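Local structure of glycerol kinase, putative (Plasmodium falciparum, 2W40) at residues Q250-F259 / T291-D299. The protein probably phosphorylates glycerol at the expense of ATP to give sn-glycerol 3-phosphate, as a member of the FGGY kinase family. Residues are numbered along the deposited sequence; the frame is centred on the assembly and turned at random.
With EDO (1,2-ethanediol), chain B.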
ATOM      1  N   GLN C 250      -8.144  24.690 -19.496  1.00  8.07           N
ATOM      2  CA  GLN C 250      -8.633  25.992 -19.947  1.00  8.42           C
ATOM      3  C   GLN C 250     -10.029  25.877 -20.559  1.00  7.01           C
ATOM      4  O   GLN C 250     -10.914  26.748 -20.326  1.00  8.59           O
ATOM      5  CB  GLN C 250      -7.606  26.592 -20.930  1.00  7.83           C
ATOM      6  CG  GLN C 250      -6.391  27.130 -20.251  1.00 10.79           C
ATOM      7  CD  GLN C 250      -5.187  26.217 -20.238  1.00  8.69           C
ATOM      8  OE1 GLN C 250      -5.359  24.981 -20.289  1.00  8.91           O
ATOM      9  NE2 GLN C 250      -3.931  26.815 -20.042  1.00  8.65           N
ATOM     10  N   SER C 251     -10.294  24.790 -21.254  1.00  8.54           N
ATOM     11  CA  SER C 251     -11.666  24.509 -21.798  1.00  8.93           C
ATOM     12  C   SER C 251     -12.688  24.523 -20.664  1.00  8.57           C
ATOM     13  O   SER C 251     -13.765  25.106 -20.788  1.00  8.64           O
ATOM     14  CB  SER C 251     -11.733  23.241 -22.635  1.00  9.39           C
ATOM     15  OG  SER C 251     -12.849  23.239 -23.470  1.00 10.36           O
ATOM     16  N   ALA C 252     -12.358  23.902 -19.551  1.00 10.22           N
ATOM     17  CA  ALA C 252     -13.216  23.847 -18.402  1.00 11.27           C
ATOM     18  C   ALA C 252     -13.467  25.228 -17.780  1.00 11.09           C
ATOM     19  O   ALA C 252     -14.569  25.496 -17.198  1.00 12.16           O
ATOM     20  CB  ALA C 252     -12.580  22.897 -17.372  1.00 11.27           C
ATOM     21  N   CYS C 253     -12.506  26.144 -17.839  1.00  8.81           N
ATOM     22  CA  CYS C 253     -12.679  27.583 -17.498  1.00 12.04           C
ATOM     23  C   CYS C 253     -13.745  28.253 -18.348  1.00 12.35           C
ATOM     24  O   CYS C 253     -14.596  28.963 -17.823  1.00 13.50           O
ATOM     25  CB  CYS C 253     -11.407  28.382 -17.646  1.00 13.35           C
ATOM     26  SG  CYS C 253     -10.067  27.849 -16.546  1.00 14.55           S
ATOM     27  N   ILE C 254     -13.776  27.916 -19.639  1.00 10.27           N
ATOM     28  CA  ILE C 254     -14.799  28.516 -20.484  0.50 11.48           C
ATOM     29  C   ILE C 254     -16.154  27.858 -20.175  1.00 11.49           C
ATOM     30  O   ILE C 254     -17.156  28.585 -20.055  1.00 13.18           O
ATOM     31  CB  ILE C 254     -14.422  28.467 -21.967  0.50 10.40           C
ATOM     32  CG1 ILE C 254     -13.151  29.268 -22.242  0.50 10.19           C
ATOM     33  CG2 ILE C 254     -15.519  29.085 -22.863  0.50  9.77           C
ATOM     34  CD1 ILE C 254     -12.712  29.164 -23.711  0.50 12.10           C
ATOM     35  N   GLY C 255     -16.193  26.556 -20.038  1.00 12.07           N
ATOM     36  CA  GLY C 255     -17.420  25.862 -19.626  1.00 12.84           C
ATOM     37  C   GLY C 255     -17.996  26.210 -18.267  1.00 15.56           C
ATOM     38  O   GLY C 255     -19.216  26.023 -18.062  1.00 17.86           O
ATOM     39  N   GLN C 256     -17.144  26.715 -17.374  1.00 14.40           N
ATOM     40  CA  GLN C 256     -17.602  27.117 -16.020  1.00 15.00           C
ATOM     41  C   GLN C 256     -17.895  28.662 -16.058  1.00 15.39           C
ATOM     42  O   GLN C 256     -18.216  29.256 -15.001  1.00 18.85           O
ATOM     43  CB  GLN C 256     -16.534  26.828 -15.014  1.00 16.02           C
ATOM     44  CG  GLN C 256     -16.297  25.415 -14.587  1.00 17.63           C
ATOM     45  CD  GLN C 256     -17.212  24.993 -13.454  1.00 17.27           C
ATOM     46  OE1 GLN C 256     -16.921  24.054 -12.735  1.00 25.55           O
ATOM     47  NE2 GLN C 256     -18.301  25.628 -13.349  1.00 20.25           N
ATOM     48  N   ALA C 257     -17.641  29.327 -17.173  1.00 17.28           N
ATOM     49  CA  ALA C 257     -17.754  30.823 -17.347  1.00 16.47           C
ATOM     50  C   ALA C 257     -16.948  31.625 -16.319  1.00 17.63           C
ATOM     51  O   ALA C 257     -17.442  32.620 -15.822  1.00 19.33           O
ATOM     52  CB  ALA C 257     -19.234  31.326 -17.291  1.00 17.37           C
ATOM     53  N   ILE C 258     -15.723  31.174 -16.006  1.00 15.88           N
ATOM     54  CA  ILE C 258     -14.872  31.895 -15.091  1.00 15.92           C
ATOM     55  C   ILE C 258     -14.065  32.908 -15.935  1.00 16.29           C
ATOM     56  O   ILE C 258     -12.854  32.849 -16.235  1.00 17.93           O
ATOM     57  CB  ILE C 258     -14.116  30.989 -14.114  1.00 17.70           C
ATOM     58  CG1 ILE C 258     -13.097  30.273 -14.865  1.00 17.12           C
ATOM     59  CG2 ILE C 258     -15.095  30.041 -13.184  1.00 16.09           C
ATOM     60  CD1 ILE C 258     -11.819  29.983 -13.906  1.00 16.54           C
ATOM     61  N   PHE C 259     -14.777  33.943 -16.352  1.00 15.20           N
ATOM     62  CA  PHE C 259     -14.264  34.952 -17.247  1.00 16.31           C
ATOM     63  C   PHE C 259     -13.814  36.213 -16.581  1.00 16.33           C
ATOM     64  O   PHE C 259     -13.202  37.066 -17.264  1.00 17.06           O
ATOM     65  CB  PHE C 259     -15.373  35.345 -18.278  1.00 16.27           C
ATOM     66  CG  PHE C 259     -15.867  34.218 -19.135  1.00 15.71           C
ATOM     67  CD1 PHE C 259     -14.967  33.458 -19.857  1.00 16.99           C
ATOM     68  CD2 PHE C 259     -17.194  33.858 -19.194  1.00 18.75           C
ATOM     69  CE1 PHE C 259     -15.442  32.460 -20.718  1.00 15.41           C
ATOM     70  CE2 PHE C 259     -17.656  32.834 -19.997  1.00 19.20           C
ATOM     71  CZ  PHE C 259     -16.783  32.107 -20.713  1.00 19.96           C
ATOM     72  N   THR C 291       2.120  30.048 -14.187  1.00  8.54           N
ATOM     73  CA  THR C 291       1.471  31.120 -14.986  1.00  8.63           C
ATOM     74  C   THR C 291       1.130  30.582 -16.363  1.00  9.03           C
ATOM     75  O   THR C 291       2.047  30.069 -17.025  1.00  8.74           O
ATOM     76  CB  THR C 291       2.432  32.310 -15.166  1.00 10.43           C
ATOM     77  OG1 THR C 291       2.864  32.692 -13.909  1.00  9.41           O
ATOM     78  CG2 THR C 291       1.792  33.479 -15.911  1.00  9.61           C
ATOM     79  N   THR C 292      -0.127  30.595 -16.755  1.00  9.39           N
ATOM     80  CA  THR C 292      -0.537  30.053 -18.033  1.00  8.12           C
ATOM     81  C   THR C 292      -1.547  31.008 -18.729  1.00  7.91           C
ATOM     82  O   THR C 292      -1.930  32.040 -18.177  1.00  8.98           O
ATOM     83  CB  THR C 292      -1.107  28.617 -17.833  1.00  9.72           C
ATOM     84  OG1 THR C 292      -1.221  27.984 -19.090  1.00 10.35           O
ATOM     85  CG2 THR C 292      -2.531  28.702 -17.105  1.00  8.81           C
ATOM     86  N   ILE C 293      -1.825  30.715 -19.960  1.00  8.72           N
ATOM     87  CA  ILE C 293      -2.807  31.460 -20.723  1.00  9.69           C
ATOM     88  C   ILE C 293      -4.192  30.851 -20.369  1.00  9.76           C
ATOM     89  O   ILE C 293      -4.325  29.591 -20.405  1.00  9.72           O
ATOM     90  CB  ILE C 293      -2.648  31.343 -22.236  1.00 11.32           C
ATOM     91  CG1 ILE C 293      -1.308  31.871 -22.748  1.00 14.58           C
ATOM     92  CG2 ILE C 293      -3.856  32.002 -22.917  1.00 11.24           C
ATOM     93  CD1 ILE C 293      -1.113  33.277 -22.552  1.00 14.35           C
ATOM     94  N   CYS C 294      -5.169  31.649 -19.928  1.00  9.29           N
ATOM     95  CA  CYS C 294      -6.511  31.146 -19.750  1.00  9.43           C
ATOM     96  C   CYS C 294      -7.249  30.961 -21.092  1.00  9.19           C
ATOM     97  O   CYS C 294      -7.751  29.850 -21.409  1.00 10.42           O
ATOM     98  CB  CYS C 294      -7.290  32.045 -18.817  1.00 10.98           C
ATOM     99  SG  CYS C 294      -8.679  31.223 -17.980  1.00 14.39           S
ATOM    100  N   TYR C 295      -7.290  32.010 -21.915  1.00  9.90           N
ATOM    101  CA  TYR C 295      -7.869  31.929 -23.264  1.00  9.15           C
ATOM    102  C   TYR C 295      -7.507  33.219 -23.994  1.00 10.01           C
ATOM    103  O   TYR C 295      -7.205  34.234 -23.370  1.00  9.89           O
ATOM    104  CB  TYR C 295      -9.399  31.679 -23.181  1.00 11.03           C
ATOM    105  CG  TYR C 295     -10.137  32.622 -22.224  1.00 10.89           C
ATOM    106  CD1 TYR C 295     -10.427  33.939 -22.593  1.00 14.91           C
ATOM    107  CD2 TYR C 295     -10.416  32.247 -20.932  1.00 14.56           C
ATOM    108  CE1 TYR C 295     -10.998  34.790 -21.672  1.00 14.54           C
ATOM    109  CE2 TYR C 295     -11.027  33.125 -20.045  1.00 11.00           C
ATOM    110  CZ  TYR C 295     -11.324  34.379 -20.432  1.00 11.46           C
ATOM    111  OH  TYR C 295     -11.937  35.300 -19.506  1.00 15.41           O
ATOM    112  N   LYS C 296      -7.625  33.184 -25.312  1.00  9.20           N
ATOM    113  CA  LYS C 296      -7.543  34.330 -26.213  1.00  9.31           C
ATOM    114  C   LYS C 296      -8.428  33.916 -27.341  1.00  9.51           C
ATOM    115  O   LYS C 296      -8.034  33.204 -28.190  1.00  9.64           O
ATOM    116  CB  LYS C 296      -6.099  34.586 -26.714  1.00 10.06           C
ATOM    117  CG  LYS C 296      -5.943  35.759 -27.683  1.00  9.14           C
ATOM    118  CD  LYS C 296      -4.552  35.924 -28.172  1.00 10.47           C
ATOM    119  CE  LYS C 296      -4.542  36.733 -29.400  1.00 12.24           C
ATOM    120  NZ  LYS C 296      -3.201  37.150 -29.890  1.00 12.81           N
ATOM    121  N   PHE C 297      -9.651  34.435 -27.363  1.00 10.83           N
ATOM    122  CA  PHE C 297     -10.576  33.958 -28.370  1.00  9.95           C
ATOM    123  C   PHE C 297     -10.134  34.325 -29.818  1.00 10.05           C
ATOM    124  O   PHE C 297     -10.172  33.468 -30.703  1.00  9.82           O
ATOM    125  CB  PHE C 297     -12.050  34.511 -28.094  1.00 12.08           C
ATOM    126  CG  PHE C 297     -12.792  33.823 -26.990  1.00 14.04           C
ATOM    127  CD1 PHE C 297     -12.170  33.271 -25.907  1.00 14.36           C
ATOM    128  CD2 PHE C 297     -14.165  33.755 -27.006  1.00 19.44           C
ATOM    129  CE1 PHE C 297     -12.844  32.696 -24.864  1.00 17.11           C
ATOM    130  CE2 PHE C 297     -14.852  33.123 -25.966  1.00 18.92           C
ATOM    131  CZ  PHE C 297     -14.177  32.626 -24.874  1.00 18.29           C
ATOM    132  N   ASN C 298      -9.938  35.626 -30.045  1.00 11.45           N
ATOM    133  CA  ASN C 298      -9.644  36.215 -31.337  1.00 11.82           C
ATOM    134  C   ASN C 298      -8.260  36.843 -31.399  1.00 12.09           C
ATOM    135  O   ASN C 298      -7.672  37.232 -30.381  1.00 11.58           O
ATOM    136  CB  ASN C 298     -10.695  37.292 -31.674  1.00 11.72           C
ATOM    137  CG  ASN C 298     -12.110  36.714 -31.772  1.00 16.15           C
ATOM    138  OD1 ASN C 298     -12.345  35.588 -32.291  1.00 14.85           O
ATOM    139  ND2 ASN C 298     -13.067  37.476 -31.256  1.00 20.55           N
ATOM    140  N   ASP C 299      -7.760  36.905 -32.629  1.00 12.89           N
ATOM    141  CA  ASP C 299      -6.386  37.384 -32.875  1.00 14.59           C
ATOM    142  C   ASP C 299      -6.060  38.770 -32.284  1.00 16.70           C
ATOM    143  O   ASP C 299      -4.970  38.982 -31.759  1.00 17.98           O
ATOM    144  CB  ASP C 299      -6.120  37.389 -34.382  1.00 13.19           C
ATOM    145  CG  ASP C 299      -6.088  36.001 -34.935  1.00 18.73           C
ATOM    146  OD1 ASP C 299      -5.516  35.181 -34.182  1.00 18.39           O
ATOM    147  OD2 ASP C 299      -6.610  35.728 -36.063  1.00 19.90           O
TER
HETATM  148  C1  EDO B1502      -2.739  33.712 -31.175  1.00 14.88           C
HETATM  149  O1  EDO B1502      -1.893  34.506 -30.281  1.00 12.27           O
HETATM  150  C2  EDO B1502      -2.698  34.279 -32.589  1.00 15.17           C
HETATM  151  O2  EDO B1502      -3.450  35.492 -32.513  1.00 15.66           O
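Helix 250-255 lies against strand 291-295 with the axes of the two segments 8.0 Å apart and their directions 36° from parallel, and the backbones come nearest where Gln-250 meets Cys-294. A long amide suits Gln-250 because it can reach past this point to the strand backbone: NE2 donates a fairly straight bond to the carbonyl O of Ile-293 at 2.8 Å, the acceptor close to the amide plane. The bend at chi2 (98°) lays the amide along the strand beside Thr-292, whose hydroxyl is bonded instead to Ser-188. OE1 of Gln-250 is held by Arg-85, so both ends of the amide are engaged. The buried carbonyl O of Cys-294 has no polar partner and lies 3.3 Å from CG of Gln-250. Beyond it, small side chains fit the close approach, the SG atoms of Cys-253 and Cys-294 lying 3.9 Å apart as unlinked thiols. In this actin-like FGGY fold the helix follows strand 241-247 of the N-terminal sheet and packs on the edge strand of the C-terminal one, where a classic beta bulge sets Cys-294 and Tyr-295 together opposite Lys-304. A Schellman motif at Ala-257 and an inverse gamma turn at Ile-258 bend the chain so that Phe-259 meets Tyr-295, its ring edge directed at the tyrosine face in an offset edge-to-face pair, planes at 81° and centroids 5.8 Å apart. The buried hydroxyl of Tyr-295 bonds to Asn-277. In the conformer modelled here, CD1 of Ile-254 approaches CE1 of Phe-297, and Leu-451 of helix 443-455 touches both side chains.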